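Local coordinates for protein transcription initiation factor IIB (Methanocaldococcus vulcanius, PDB 5O9I) that contains a mini-intein of the HINT fold, an element that probably excises itself from the transcription factor precursor and joins the flanking protein segments, at residues Ile14-Glu19 with Lys51-Ile56; Asp113-Gly118 with Leu157-Ile162. One frame throughout, in Å; residues are numbered along the deposited sequence.

Contact 1. Residues Ile14-Glu19 with Lys51-Ile56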
loop_
_atom_site.group_PDB
_atom_site.type_symbol
_atom_site.label_atom_id
_atom_site.label_comp_id
_atom_site.label_asym_id
_atom_site.label_seq_id
_atom_site.Cartn_x
_atom_site.Cartn_y
_atom_site.Cartn_z
ATOM N N ILE A 14 -5.819 8.116 6.332
ATOM C CA ILE A 14 -7.023 8.292 5.546
ATOM C C ILE A 14 -7.698 9.578 5.908
ATOM O O ILE A 14 -7.419 10.149 6.965
ATOM C CB ILE A 14 -7.965 7.130 5.748
ATOM C CG1 ILE A 14 -8.572 7.182 7.145
ATOM C CG2 ILE A 14 -7.252 5.789 5.486
ATOM C CD1 ILE A 14 -9.542 6.035 7.449
ATOM N N LYS A 15 -8.572 10.031 5.032
ATOM C CA LYS A 15 -9.585 11.010 5.392
ATOM C C LYS A 15 -11.035 10.424 5.309
ATOM O O LYS A 15 -11.502 10.020 4.239
ATOM C CB LYS A 15 -9.444 12.151 4.454
ATOM C CG LYS A 15 -10.074 13.419 4.936
ATOM C CD LYS A 15 -9.152 14.605 4.618
ATOM C CE LYS A 15 -9.005 14.868 3.140
ATOM N NZ LYS A 15 -10.257 15.500 2.621
ATOM N N GLU A 16 -11.714 10.363 6.456
ATOM C CA GLU A 16 -13.072 9.805 6.573
ATOM C C GLU A 16 -14.091 10.877 6.903
ATOM O O GLU A 16 -14.038 11.468 7.962
ATOM C CB GLU A 16 -13.102 8.723 7.636
ATOM C CG GLU A 16 -14.327 7.845 7.523
ATOM C CD GLU A 16 -14.497 6.884 8.665
ATOM O OE1 GLU A 16 -13.447 6.496 9.222
ATOM O OE2 GLU A 16 -15.671 6.521 8.979
ATOM N N LYS A 17 -15.032 11.104 5.984
ATOM C CA LYS A 17 -16.015 12.213 6.068
ATOM C C LYS A 17 -15.351 13.555 6.372
ATOM O O LYS A 17 -15.951 14.434 6.999
ATOM C CB LYS A 17 -17.178 11.924 7.062
ATOM C CG LYS A 17 -17.506 10.445 7.265
ATOM C CD LYS A 17 -18.848 10.184 7.961
ATOM C CE LYS A 17 -19.306 8.743 7.767
ATOM N NZ LYS A 17 -20.794 8.575 7.903
ATOM N N GLY A 18 -14.118 13.706 5.897
ATOM C CA GLY A 18 -13.375 14.953 6.023
ATOM C C GLY A 18 -12.348 15.045 7.132
ATOM O O GLY A 18 -11.700 16.054 7.252
ATOM N N GLU A 19 -12.199 14.012 7.958
ATOM C CA GLU A 19 -11.239 14.081 9.070
ATOM C C GLU A 19 -10.103 13.091 8.866
ATOM O O GLU A 19 -10.288 11.931 8.480
ATOM C CB GLU A 19 -11.903 13.863 10.447
ATOM C CG GLU A 19 -12.866 12.708 10.524
ATOM C CD GLU A 19 -13.329 12.370 11.945
ATOM O OE1 GLU A 19 -12.733 12.911 12.934
ATOM O OE2 GLU A 19 -14.325 11.584 12.052
ATOM N N LYS A 51 -17.267 4.278 1.059
ATOM C CA LYS A 51 -17.686 5.641 0.741
ATOM C C LYS A 51 -17.074 6.556 1.787
ATOM O O LYS A 51 -16.735 6.102 2.870
ATOM C CB LYS A 51 -19.211 5.673 0.852
ATOM C CG LYS A 51 -19.958 6.930 0.370
ATOM C CD LYS A 51 -21.311 7.070 1.066
ATOM C CE LYS A 51 -22.507 6.822 0.140
ATOM N NZ LYS A 51 -23.753 6.578 0.915
ATOM N N ASP A 52 -17.037 7.848 1.494
ATOM C CA ASP A 52 -16.585 8.845 2.465
ATOM C C ASP A 52 -15.086 8.664 2.907
ATOM O O ASP A 52 -14.710 9.104 3.986
ATOM C CB ASP A 52 -17.522 8.884 3.723
ATOM C CG ASP A 52 -19.007 9.108 3.390
ATOM O OD1 ASP A 52 -19.305 9.614 2.289
ATOM O OD2 ASP A 52 -19.874 8.775 4.245
ATOM N N VAL A 53 -14.268 7.970 2.126
ATOM C CA VAL A 53 -12.947 7.574 2.570
ATOM C C VAL A 53 -11.919 7.819 1.473
ATOM O O VAL A 53 -12.110 7.440 0.334
ATOM C CB VAL A 53 -12.931 6.083 2.972
ATOM C CG1 VAL A 53 -11.484 5.561 3.124
ATOM C CG2 VAL A 53 -13.707 5.897 4.268
ATOM N N GLU A 54 -10.811 8.440 1.822
ATOM C CA GLU A 54 -9.779 8.736 0.860
ATOM C C GLU A 54 -8.434 8.419 1.388
ATOM O O GLU A 54 -8.216 8.436 2.581
ATOM C CB GLU A 54 -9.777 10.205 0.522
ATOM C CG GLU A 54 -11.059 10.671 -0.113
ATOM C CD GLU A 54 -11.025 12.142 -0.359
ATOM O OE1 GLU A 54 -11.261 12.887 0.614
ATOM O OE2 GLU A 54 -10.754 12.542 -1.508
ATOM N N VAL A 55 -7.508 8.228 0.458
ATOM C CA VAL A 55 -6.183 7.798 0.754
ATOM C C VAL A 55 -5.206 8.643 -0.040
ATOM O O VAL A 55 -5.570 9.231 -1.034
ATOM C CB VAL A 55 -6.164 6.289 0.446
ATOM C CG1 VAL A 55 -5.376 5.891 -0.767
ATOM C CG2 VAL A 55 -5.807 5.511 1.695
ATOM N N ILE A 56 -3.975 8.696 0.409
ATOM C CA ILE A 56 -2.938 9.421 -0.312
ATOM C C ILE A 56 -2.320 8.583 -1.443
ATOM O O ILE A 56 -1.840 7.461 -1.223
ATOM C CB ILE A 56 -1.812 9.889 0.667
ATOM C CG1 ILE A 56 -2.398 10.781 1.764
ATOM C CG2 ILE A 56 -0.792 10.743 -0.027
ATOM C CD1 ILE A 56 -1.594 10.667 3.032
#

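Contact 2. Residues Asp113-Gly118 with Leu157-Ile162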
loop_
_atom_site.group_PDB
_atom_site.type_symbol
_atom_site.label_atom_id
_atom_site.label_comp_id
_atom_site.label_asym_id
_atom_site.label_seq_id
_atom_site.Cartn_x
_atom_site.Cartn_y
_atom_site.Cartn_z
ATOM N N ASP A 113 8.179 -10.375 -5.223
ATOM C CA ASP A 113 9.018 -11.583 -5.283
ATOM C C ASP A 113 10.134 -11.504 -6.350
ATOM O O ASP A 113 11.114 -12.256 -6.269
ATOM C CB ASP A 113 8.183 -12.886 -5.386
ATOM C CG ASP A 113 7.016 -12.795 -6.378
ATOM O OD1 ASP A 113 7.085 -12.031 -7.383
ATOM O OD2 ASP A 113 6.008 -13.484 -6.128
ATOM N N ASP A 114 9.996 -10.589 -7.320
ATOM C CA ASP A 114 11.097 -10.191 -8.194
ATOM C C ASP A 114 12.095 -9.181 -7.608
ATOM O O ASP A 114 13.000 -8.737 -8.314
ATOM C CB ASP A 114 10.541 -9.613 -9.488
ATOM C CG ASP A 114 9.862 -10.656 -10.330
ATOM O OD1 ASP A 114 10.539 -11.610 -10.761
ATOM O OD2 ASP A 114 8.662 -10.506 -10.600
ATOM N N LEU A 115 11.964 -8.800 -6.346
ATOM C CA LEU A 115 12.893 -7.831 -5.798
ATOM C C LEU A 115 14.139 -8.546 -5.372
ATOM O O LEU A 115 14.156 -9.770 -5.257
ATOM C CB LEU A 115 12.313 -7.058 -4.602
ATOM C CG LEU A 115 11.261 -5.959 -4.833
ATOM C CD1 LEU A 115 10.762 -5.499 -3.486
ATOM C CD2 LEU A 115 11.853 -4.782 -5.575
ATOM N N ARG A 116 15.170 -7.742 -5.139
ATOM C CA ARG A 116 16.447 -8.195 -4.637
ATOM C C ARG A 116 17.021 -7.096 -3.767
ATOM O O ARG A 116 16.709 -5.911 -3.965
ATOM C CB ARG A 116 17.367 -8.507 -5.837
ATOM C CG ARG A 116 17.917 -7.289 -6.573
ATOM C CD ARG A 116 18.204 -7.501 -8.065
ATOM N NE ARG A 116 17.217 -6.791 -8.898
ATOM C CZ ARG A 116 17.284 -6.632 -10.233
ATOM N NH1 ARG A 116 18.290 -7.151 -10.945
ATOM N NH2 ARG A 116 16.325 -5.948 -10.863
ATOM N N VAL A 117 17.888 -7.473 -2.840
ATOM C CA VAL A 117 18.577 -6.500 -1.988
ATOM C C VAL A 117 19.361 -5.469 -2.843
ATOM O O VAL A 117 19.918 -5.820 -3.883
ATOM C CB VAL A 117 19.499 -7.228 -0.962
ATOM C CG1 VAL A 117 20.337 -6.253 -0.174
ATOM C CG2 VAL A 117 18.676 -8.067 0.002
ATOM N N GLY A 118 19.375 -4.205 -2.426
ATOM C CA GLY A 118 20.099 -3.152 -3.162
ATOM C C GLY A 118 19.376 -2.508 -4.348
ATOM O O GLY A 118 19.903 -1.571 -4.971
ATOM N N LEU A 157 15.155 4.661 -1.905
ATOM C CA LEU A 157 15.979 4.051 -0.895
ATOM C C LEU A 157 16.270 2.631 -1.300
ATOM O O LEU A 157 15.462 2.023 -2.034
ATOM C CB LEU A 157 15.257 4.083 0.460
ATOM C CG LEU A 157 15.111 5.466 1.134
ATOM C CD1 LEU A 157 14.497 5.338 2.510
ATOM C CD2 LEU A 157 16.424 6.265 1.231
ATOM N N LYS A 158 17.381 2.086 -0.796
ATOM C CA LYS A 158 17.832 0.763 -1.261
ATOM C C LYS A 158 17.365 -0.246 -0.243
ATOM O O LYS A 158 17.279 0.078 0.950
ATOM C CB LYS A 158 19.353 0.652 -1.440
ATOM C CG LYS A 158 20.165 1.951 -1.557
ATOM C CD LYS A 158 21.680 1.704 -1.331
ATOM C CE LYS A 158 22.525 1.786 -2.626
ATOM N NZ LYS A 158 21.912 1.057 -3.789
ATOM N N ILE A 159 17.167 -1.466 -0.699
ATOM C CA ILE A 159 16.655 -2.511 0.160
ATOM C C ILE A 159 17.789 -3.104 0.996
ATOM O O ILE A 159 18.798 -3.530 0.451
ATOM C CB ILE A 159 16.001 -3.624 -0.680
ATOM C CG1 ILE A 159 14.879 -3.057 -1.528
ATOM C CG2 ILE A 159 15.515 -4.758 0.232
ATOM C CD1 ILE A 159 14.697 -3.695 -2.874
ATOM N N LYS A 160 17.590 -3.140 2.314
ATOM C CA LYS A 160 18.598 -3.596 3.260
ATOM C C LYS A 160 18.504 -5.116 3.311
ATOM O O LYS A 160 19.459 -5.813 2.966
ATOM C CB LYS A 160 18.344 -2.963 4.632
ATOM C CG LYS A 160 19.508 -3.097 5.605
ATOM C CD LYS A 160 20.164 -1.768 5.966
ATOM C CE LYS A 160 19.338 -1.011 7.014
ATOM N NZ LYS A 160 19.858 0.354 7.344
ATOM N N LYS A 161 17.342 -5.631 3.700
ATOM C CA LYS A 161 17.050 -7.064 3.543
ATOM C C LYS A 161 15.552 -7.319 3.507
ATOM O O LYS A 161 14.756 -6.443 3.852
ATOM C CB LYS A 161 17.731 -7.914 4.621
ATOM C CG LYS A 161 17.418 -7.511 6.050
ATOM C CD LYS A 161 17.259 -8.703 6.983
ATOM C CE LYS A 161 17.176 -8.255 8.437
ATOM N NZ LYS A 161 16.329 -7.049 8.687
ATOM N N ILE A 162 15.194 -8.532 3.084
ATOM C CA ILE A 162 13.805 -8.935 2.853
ATOM C C ILE A 162 13.502 -10.273 3.501
ATOM O O ILE A 162 13.749 -11.282 2.911
ATOM C CB ILE A 162 13.422 -8.903 1.346
ATOM C CG1 ILE A 162 14.337 -9.743 0.444
ATOM C CG2 ILE A 162 13.486 -7.444 0.907
ATOM C CD1 ILE A 162 14.026 -9.600 -1.035
#

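Contact 1. Residues Ile14-Glu19 with Lys51-Ile56
Lys17 and Asp52 meet where strand 11-16 runs into a turn. Beyond CB, Lys17 has its CG beside the backbone N (chi1 -27°), which brings this carbon to 3.9 Å from Asp52 CB. The chain then runs extended. Lys17 CD and CE pass along the Asp52 carboxylate, and CE comes to 3.6 Å from Asp52 OD2. The tip stays near the same oxygen: Lys17 NZ lies 3.8 Å from Asp52 OD2, a long salt bridge between two exposed residues. The backbone holds this corner more firmly. Lys17 N donates to Asp52 O at 2.8 Å, and the bond is fairly straight, with 162° at the hydrogen.

One step inward, Lys15 and Glu54 form a hydrogen-bonded antiparallel pair. Lys15 N bonds Glu54 O at 2.9 Å, and Glu54 N returns a bond to Lys15 O. Their side chains lie alongside each other and point the same way. The lysine chain bends so that Lys15 NZ reaches Glu54 OE1 at 3.4 Å, a weak bond within a salt bridge. Phe66 of strand 64-68 also touches Lys15 on this face.

The other face is more apolar. Glu16 CG lies 3.8 Å from Val53 CG2, and Ile14 CG2 lies 4.1 Å from Val55 CG2. Val23 and Phe183 add to this layer, touching Ile14 and Val55.

Glu16 to Glu19 form a type I' turn, with Lys17 and Gly18 at its two corners. A side chain at Gly18 would press on the carbonyl of Lys17. The turn joins strands 11-16 and 19-24 into a two-residue beta hairpin, and strand 53-58 pairs antiparallel with its first arm. This is part of an antiparallel sheet in the HINT fold of inteins.

Contact 2. Residues Asp113-Gly118 with Leu157-Ile162
Gly118 and Ile159 meet through their flat peptide groups: Gly118 N lies in the carbonyl plane of Ile159 and donates to a lone pair of Ile159 O at 3.0 Å. Val117 CG1 approaches that same oxygen from off the plane, at 3.2 Å. Val117 CG1 also sits above the plane of the Lys160 carbonyl, out past its oxygen, 3.3 Å from Lys160 O. The other methyl, Val117 CG2, reaches Lys161 CA at 4.0 Å. One valine thus covers the backbone of three successive residues.

Ile159 points from its strand toward the loop. Its CG1 is anti to the carbonyl carbon (chi1 -58°). From there Ile159 CD1 extends to 3.2 Å from Arg116 O, arriving obliquely to that carbonyl's plane. Ile159 CD1 also meets Leu115 CD2 at 4.1 Å, with the two side chains crossing at about a right angle. An alanine in place of Ile159 would probably leave Leu115 without this apolar partner and open a gap beside the carbonyl oxygen of Arg116.

Gly118 has a positive phi (83°). A CB there would be jammed against the carbonyl oxygen of Val117, so the backbone calls for glycine. Farther out, Lys158 NZ comes to 3.5 Å from Gly118 O. The Arg116 guanidinium turns elsewhere and pairs with Asp119.

Along the chain, the loop links strand 106-111 to strand 120-124. Strand 154-162 pairs with 120-124 on one side and with 81-85 on the other. Lys160 and Lys161 form a classic beta bulge opposite Val84 of strand 81-85. Leu121 of strand 120-124 touches both Leu115 and Ile159, while Ile83 of strand 81-85 touches Leu115 and Ile162.

Overall arrangement
The two contacts lie on opposite sides of the chain's centre. Their centres are 32 Å apart, and their nearest atoms are about 16 Å apart. They come in series along the chain: contact 1 closes before contact 2 opens. Each belongs to a different four-stranded antiparallel sheet. Contact 1 pairs the two inner strands, 11-16 and 53-58, of one sheet. Contact 2 sets the loop leading into edge strand 120-124 against inner strand 154-162 of another. Helix 25-34 falls between the two segments of contact 1. All four segments lie within the intein splicing domain, and each contact makes local links at its own sheet of this strand-rich fold.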